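Local coordinates for adhesion G-protein coupled receptor G6 (Danio rerio, PDB 6V55) that binds calcium in its extracellular region and probably acts as a cell-surface adhesion G-protein coupled receptor in myelination, at residues 507-521 against 543-557. Residues are numbered along the deposited sequence; the frame is centred on the assembly and turned at random.
With NAG (2-acetamido-2-deoxy-beta-D-glucopyranose), chain G.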
loop_
_atom_site.group_PDB
_atom_site.type_symbol
_atom_site.label_atom_id
_atom_site.label_comp_id
_atom_site.label_asym_id
_atom_site.label_seq_id
_atom_site.Cartn_x
_atom_site.Cartn_y
_atom_site.Cartn_z
ATOM N N ILE A 507 -12.940 14.177 -21.045
ATOM C CA ILE A 507 -12.338 13.552 -22.231
ATOM C C ILE A 507 -12.597 14.398 -23.473
ATOM O O ILE A 507 -11.680 14.686 -24.256
ATOM C CB ILE A 507 -12.890 12.123 -22.426
ATOM C CG1 ILE A 507 -12.487 11.207 -21.273
ATOM C CG2 ILE A 507 -12.440 11.512 -23.763
ATOM C CD1 ILE A 507 -13.227 9.888 -21.284
ATOM N N THR A 508 -13.844 14.839 -23.652
ATOM C CA THR A 508 -14.231 15.525 -24.879
ATOM C C THR A 508 -13.851 16.997 -24.894
ATOM O O THR A 508 -13.745 17.578 -25.978
ATOM C CB THR A 508 -15.739 15.432 -25.091
ATOM O OG1 THR A 508 -16.379 16.474 -24.342
ATOM C CG2 THR A 508 -16.256 14.113 -24.604
ATOM N N SER A 509 -13.666 17.621 -23.731
ATOM C CA SER A 509 -13.663 19.076 -23.716
ATOM C C SER A 509 -12.299 19.676 -24.014
ATOM O O SER A 509 -12.198 20.899 -24.174
ATOM C CB SER A 509 -14.178 19.587 -22.374
ATOM O OG SER A 509 -13.176 19.459 -21.390
ATOM N N ILE A 510 -11.260 18.866 -24.100
ATOM C CA ILE A 510 -9.953 19.382 -24.487
ATOM C C ILE A 510 -9.968 19.687 -25.982
ATOM O O ILE A 510 -10.745 19.118 -26.761
ATOM C CB ILE A 510 -8.829 18.398 -24.082
ATOM C CG1 ILE A 510 -7.519 19.137 -23.839
ATOM C CG2 ILE A 510 -8.618 17.269 -25.100
ATOM C CD1 ILE A 510 -6.412 18.238 -23.299
ATOM N N THR A 511 -9.165 20.662 -26.376
ATOM C CA THR A 511 -9.099 21.110 -27.756
ATOM C C THR A 511 -7.700 20.792 -28.264
ATOM O O THR A 511 -6.708 21.273 -27.705
ATOM C CB THR A 511 -9.423 22.600 -27.855
ATOM O OG1 THR A 511 -8.743 23.299 -26.801
ATOM C CG2 THR A 511 -10.930 22.816 -27.700
ATOM N N VAL A 512 -7.624 19.946 -29.288
ATOM C CA VAL A 512 -6.343 19.394 -29.696
ATOM C C VAL A 512 -5.615 20.402 -30.572
ATOM O O VAL A 512 -6.230 21.178 -31.315
ATOM C CB VAL A 512 -6.531 18.047 -30.411
ATOM C CG1 VAL A 512 -6.920 16.980 -29.420
ATOM C CG2 VAL A 512 -7.596 18.152 -31.465
ATOM N N SER A 513 -4.299 20.421 -30.448
ATOM C CA SER A 513 -3.424 21.246 -31.257
ATOM C C SER A 513 -2.367 20.318 -31.802
ATOM O O SER A 513 -2.310 19.155 -31.419
ATOM C CB SER A 513 -2.739 22.339 -30.428
ATOM O OG SER A 513 -1.828 21.765 -29.495
ATOM N N GLN A 514 -1.479 20.853 -32.639
ATOM C CA GLN A 514 -0.258 20.129 -32.972
ATOM C C GLN A 514 0.651 19.968 -31.751
ATOM O O GLN A 514 1.351 18.952 -31.624
ATOM C CB GLN A 514 0.467 20.855 -34.106
ATOM C CG GLN A 514 1.687 20.149 -34.658
ATOM C CD GLN A 514 1.382 18.746 -35.123
ATOM O OE1 GLN A 514 0.780 18.563 -36.179
ATOM N NE2 GLN A 514 1.806 17.745 -34.350
ATOM N N GLU A 515 0.614 20.919 -30.815
ATOM C CA GLU A 515 1.543 20.872 -29.694
ATOM C C GLU A 515 1.073 19.977 -28.557
ATOM O O GLU A 515 1.916 19.397 -27.860
ATOM C CB GLU A 515 1.815 22.288 -29.182
ATOM C CG GLU A 515 3.026 22.932 -29.871
ATOM C CD GLU A 515 2.752 23.320 -31.326
ATOM O OE1 GLU A 515 1.629 23.827 -31.599
ATOM O OE2 GLU A 515 3.654 23.121 -32.185
ATOM N N ASN A 516 -0.237 19.811 -28.373
ATOM C CA ASN A 516 -0.724 18.931 -27.323
ATOM C C ASN A 516 -1.210 17.570 -27.832
ATOM O O ASN A 516 -1.689 16.780 -27.011
ATOM C CB ASN A 516 -1.803 19.646 -26.494
ATOM C CG ASN A 516 -3.184 19.580 -27.105
ATOM O OD1 ASN A 516 -3.351 19.747 -28.304
ATOM N ND2 ASN A 516 -4.195 19.385 -26.262
ATOM N N ALA A 517 -1.069 17.270 -29.146
ATOM C CA ALA A 517 -1.598 16.028 -29.724
ATOM C C ALA A 517 -0.895 14.791 -29.179
ATOM O O ALA A 517 -1.545 13.763 -28.929
ATOM C CB ALA A 517 -1.470 16.027 -31.243
ATOM N N MET A 518 0.427 14.873 -28.996
ATOM C CA MET A 518 1.176 13.767 -28.410
ATOM C C MET A 518 0.785 13.527 -26.958
ATOM O O MET A 518 0.737 12.374 -26.521
ATOM C CB MET A 518 2.675 14.043 -28.522
ATOM C CG MET A 518 3.561 12.797 -28.524
ATOM S SD MET A 518 2.830 11.443 -29.456
ATOM C CE MET A 518 3.693 10.018 -28.875
ATOM N N ASP A 519 0.448 14.593 -26.220
ATOM C CA ASP A 519 0.083 14.448 -24.816
ATOM C C ASP A 519 -1.317 13.863 -24.657
ATOM O O ASP A 519 -1.524 12.992 -23.800
ATOM C CB ASP A 519 0.188 15.796 -24.107
ATOM C CG ASP A 519 0.258 15.659 -22.589
ATOM O OD1 ASP A 519 1.329 15.224 -22.081
ATOM O OD2 ASP A 519 -0.763 15.988 -21.916
ATOM N N VAL A 520 -2.272 14.338 -25.477
ATOM C CA VAL A 520 -3.651 13.843 -25.472
ATOM C C VAL A 520 -3.697 12.359 -25.843
ATOM O O VAL A 520 -4.350 11.556 -25.162
ATOM C CB VAL A 520 -4.506 14.679 -26.440
ATOM C CG1 VAL A 520 -5.858 14.033 -26.714
ATOM C CG2 VAL A 520 -4.704 16.033 -25.917
ATOM N N ALA A 521 -2.965 11.973 -26.904
ATOM C CA ALA A 521 -2.999 10.603 -27.402
ATOM C C ALA A 521 -2.397 9.621 -26.409
ATOM O O ALA A 521 -2.918 8.514 -26.261
ATOM C CB ALA A 521 -2.269 10.512 -28.732
ATOM N N LYS A 543 -12.443 12.023 -29.884
ATOM C CA LYS A 543 -11.236 12.829 -29.672
ATOM C C LYS A 543 -10.041 12.353 -30.513
ATOM O O LYS A 543 -9.278 13.193 -31.013
ATOM C CB LYS A 543 -10.862 12.835 -28.191
ATOM C CG LYS A 543 -9.795 13.862 -27.838
ATOM C CD LYS A 543 -10.198 15.265 -28.283
ATOM C CE LYS A 543 -11.280 15.817 -27.346
ATOM N NZ LYS A 543 -11.902 17.100 -27.796
ATOM N N VAL A 544 -9.896 11.032 -30.717
ATOM C CA VAL A 544 -8.873 10.489 -31.616
ATOM C C VAL A 544 -9.123 10.936 -33.054
ATOM O O VAL A 544 -8.179 11.283 -33.774
ATOM C CB VAL A 544 -8.824 8.951 -31.480
ATOM C CG1 VAL A 544 -8.102 8.258 -32.634
ATOM C CG2 VAL A 544 -8.142 8.594 -30.214
ATOM N N MET A 545 -10.396 11.049 -33.457
ATOM C CA MET A 545 -10.712 11.568 -34.789
ATOM C C MET A 545 -10.377 13.053 -34.922
ATOM O O MET A 545 -9.879 13.483 -35.971
ATOM C CB MET A 545 -12.184 11.337 -35.112
ATOM C CG MET A 545 -12.624 11.823 -36.501
ATOM S SD MET A 545 -11.662 11.089 -37.852
ATOM C CE MET A 545 -12.863 9.846 -38.209
ATOM N N GLU A 546 -10.606 13.841 -33.864
ATOM C CA GLU A 546 -10.219 15.248 -33.896
ATOM C C GLU A 546 -8.705 15.394 -33.937
ATOM O O GLU A 546 -8.168 16.227 -34.684
ATOM C CB GLU A 546 -10.785 15.974 -32.679
ATOM C CG GLU A 546 -12.302 15.914 -32.541
ATOM C CD GLU A 546 -12.789 16.511 -31.215
ATOM O OE1 GLU A 546 -14.008 16.409 -30.918
ATOM O OE2 GLU A 546 -11.950 17.082 -30.468
ATOM N N LEU A 547 -8.020 14.528 -33.191
ATOM C CA LEU A 547 -6.573 14.515 -33.133
ATOM C C LEU A 547 -5.965 14.146 -34.473
ATOM O O LEU A 547 -4.992 14.768 -34.894
ATOM C CB LEU A 547 -6.125 13.524 -32.067
ATOM C CG LEU A 547 -4.657 13.469 -31.689
ATOM C CD1 LEU A 547 -4.583 13.387 -30.201
ATOM C CD2 LEU A 547 -3.951 12.286 -32.302
ATOM N N VAL A 548 -6.506 13.129 -35.145
ATOM C CA VAL A 548 -5.903 12.680 -36.398
ATOM C C VAL A 548 -6.166 13.711 -37.495
ATOM O O VAL A 548 -5.306 13.960 -38.346
ATOM C CB VAL A 548 -6.419 11.262 -36.730
ATOM C CG1 VAL A 548 -6.096 10.828 -38.156
ATOM C CG2 VAL A 548 -5.805 10.262 -35.786
ATOM N N ASN A 549 -7.271 14.449 -37.385
ATOM C CA ASN A 549 -7.606 15.468 -38.370
ATOM C C ASN A 549 -6.737 16.711 -38.262
ATOM O O ASN A 549 -6.237 17.202 -39.280
ATOM C CB ASN A 549 -9.065 15.842 -38.232
ATOM C CG ASN A 549 -9.912 15.054 -39.161
ATOM O OD1 ASN A 549 -9.632 15.011 -40.366
ATOM N ND2 ASN A 549 -10.916 14.365 -38.626
ATOM N N ILE A 550 -6.528 17.237 -37.059
ATOM C CA ILE A 550 -5.805 18.501 -36.995
ATOM C C ILE A 550 -4.285 18.328 -36.983
ATOM O O ILE A 550 -3.574 19.258 -37.385
ATOM C CB ILE A 550 -6.308 19.357 -35.813
ATOM C CG1 ILE A 550 -6.171 20.850 -36.144
ATOM C CG2 ILE A 550 -5.599 19.021 -34.522
ATOM C CD1 ILE A 550 -7.088 21.757 -35.331
ATOM N N ALA A 551 -3.764 17.154 -36.626
ATOM C CA ALA A 551 -2.335 17.039 -36.388
ATOM C C ALA A 551 -1.611 16.483 -37.605
ATOM O O ALA A 551 -2.192 15.801 -38.447
ATOM C CB ALA A 551 -2.045 16.163 -35.168
ATOM N N LYS A 552 -0.327 16.811 -37.701
ATOM C CA LYS A 552 0.560 16.172 -38.656
ATOM C C LYS A 552 1.133 14.931 -37.996
ATOM O O LYS A 552 1.501 14.961 -36.819
ATOM C CB LYS A 552 1.674 17.128 -39.098
ATOM C CG LYS A 552 1.169 18.522 -39.517
ATOM C CD LYS A 552 2.077 19.190 -40.570
ATOM C CE LYS A 552 1.277 19.722 -41.785
ATOM N NZ LYS A 552 0.698 18.662 -42.693
ATOM N N ILE A 553 1.196 13.836 -38.748
ATOM C CA ILE A 553 1.393 12.507 -38.177
ATOM C C ILE A 553 2.756 11.962 -38.579
ATOM O O ILE A 553 3.005 11.728 -39.767
ATOM C CB ILE A 553 0.291 11.540 -38.627
ATOM C CG1 ILE A 553 -1.106 12.151 -38.427
ATOM C CG2 ILE A 553 0.468 10.240 -37.917
ATOM C CD1 ILE A 553 -1.488 12.334 -37.034
ATOM N N ASN A 554 3.635 11.741 -37.597
ATOM C CA ASN A 554 4.804 10.892 -37.790
ATOM C C ASN A 554 4.575 9.579 -37.036
ATOM O O ASN A 554 3.463 9.319 -36.534
ATOM C CB ASN A 554 6.125 11.574 -37.379
ATOM C CG ASN A 554 6.021 12.407 -36.120
ATOM O OD1 ASN A 554 5.270 12.081 -35.200
ATOM N ND2 ASN A 554 6.804 13.502 -36.072
ATOM N N ALA A 555 5.637 8.762 -36.974
ATOM C CA ALA A 555 5.564 7.386 -36.481
ATOM C C ALA A 555 5.155 7.294 -35.015
ATOM O O ALA A 555 4.299 6.470 -34.668
ATOM C CB ALA A 555 6.909 6.695 -36.654
ATOM N N THR A 556 5.760 8.112 -34.138
ATOM C CA THR A 556 5.504 7.952 -32.706
ATOM C C THR A 556 4.110 8.432 -32.335
ATOM O O THR A 556 3.467 7.823 -31.469
ATOM C CB THR A 556 6.558 8.677 -31.866
ATOM O OG1 THR A 556 6.400 10.097 -31.996
ATOM C CG2 THR A 556 7.958 8.276 -32.323
ATOM N N LEU A 557 3.590 9.449 -33.041
ATOM C CA LEU A 557 2.189 9.833 -32.853
ATOM C C LEU A 557 1.238 8.759 -33.381
ATOM O O LEU A 557 0.207 8.474 -32.749
ATOM C CB LEU A 557 1.900 11.184 -33.523
ATOM C CG LEU A 557 0.487 11.759 -33.324
ATOM C CD1 LEU A 557 0.122 11.807 -31.860
ATOM C CD2 LEU A 557 0.387 13.141 -33.910
HETATM C C1 NAG G . 6.876 14.503 -35.009
HETATM C C2 NAG G . 8.294 14.710 -34.413
HETATM C C3 NAG G . 8.361 15.990 -33.554
HETATM C C4 NAG G . 7.801 17.203 -34.288
HETATM C C5 NAG G . 6.379 16.915 -34.760
HETATM C C6 NAG G . 5.781 18.049 -35.566
HETATM C C7 NAG G . 9.458 12.569 -34.088
HETATM C C8 NAG G . 9.781 11.471 -33.118
HETATM N N2 NAG G . 8.694 13.559 -33.618
HETATM O O3 NAG G . 9.716 16.253 -33.201
HETATM O O4 NAG G . 7.807 18.341 -33.429
HETATM O O5 NAG G . 6.399 15.761 -35.614
HETATM O O6 NAG G . 4.844 17.598 -36.535
HETATM O O7 NAG G . 9.866 12.557 -35.248
#
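Lys-543 reaches from its helix into the bend of loop 507-511. Its chain is bent twice, with chi2 55° and chi3 74°, which brings the ammonium among the loop carbonyls. Lys-543 NZ gives hydrogen bonds to Thr-508 O (2.6 Å), from above that carbonyl plane, and to Ile-510 O (2.5 Å). Lys-543 NZ also forms a salt bridge to Glu-546 OE2 (2.7 Å), on the syn side of the carboxylate. With an alanine at Lys-543, both carbonyls and Glu-546 would probably lose their shared partner, and the loop bend would be held less firmly. Next along, Val-512 fills a hollow on the helix surface between Lys-543, Glu-546, Leu-547 and Ile-550: Val-512 CG1 lies on Lys-543 CD, while Val-512 CG2 meets Ile-550 CG2 at 3.8 Å. Helices 517-527 and 534-550 probably belong to the helical subdomain of the GAIN domain, as in other adhesion receptors. Their short segments 517-521 and 543-550 run nearly antiparallel, at 158°. Leu-547 CD1 is the bump between them, filling the hollow lined by Ala-517, Val-520 and Ala-521. Leu-557 CD1 reaches the same small alanine face and touches Met-518 SD at 3.6 Å. Where helix 543-550 ends, Lys-552 N gives an almost straight hydrogen bond to Gln-514 OE1 (2.6 Å), in the carbonyl plane. The sugar on Asn-554 sits beside that glutamine.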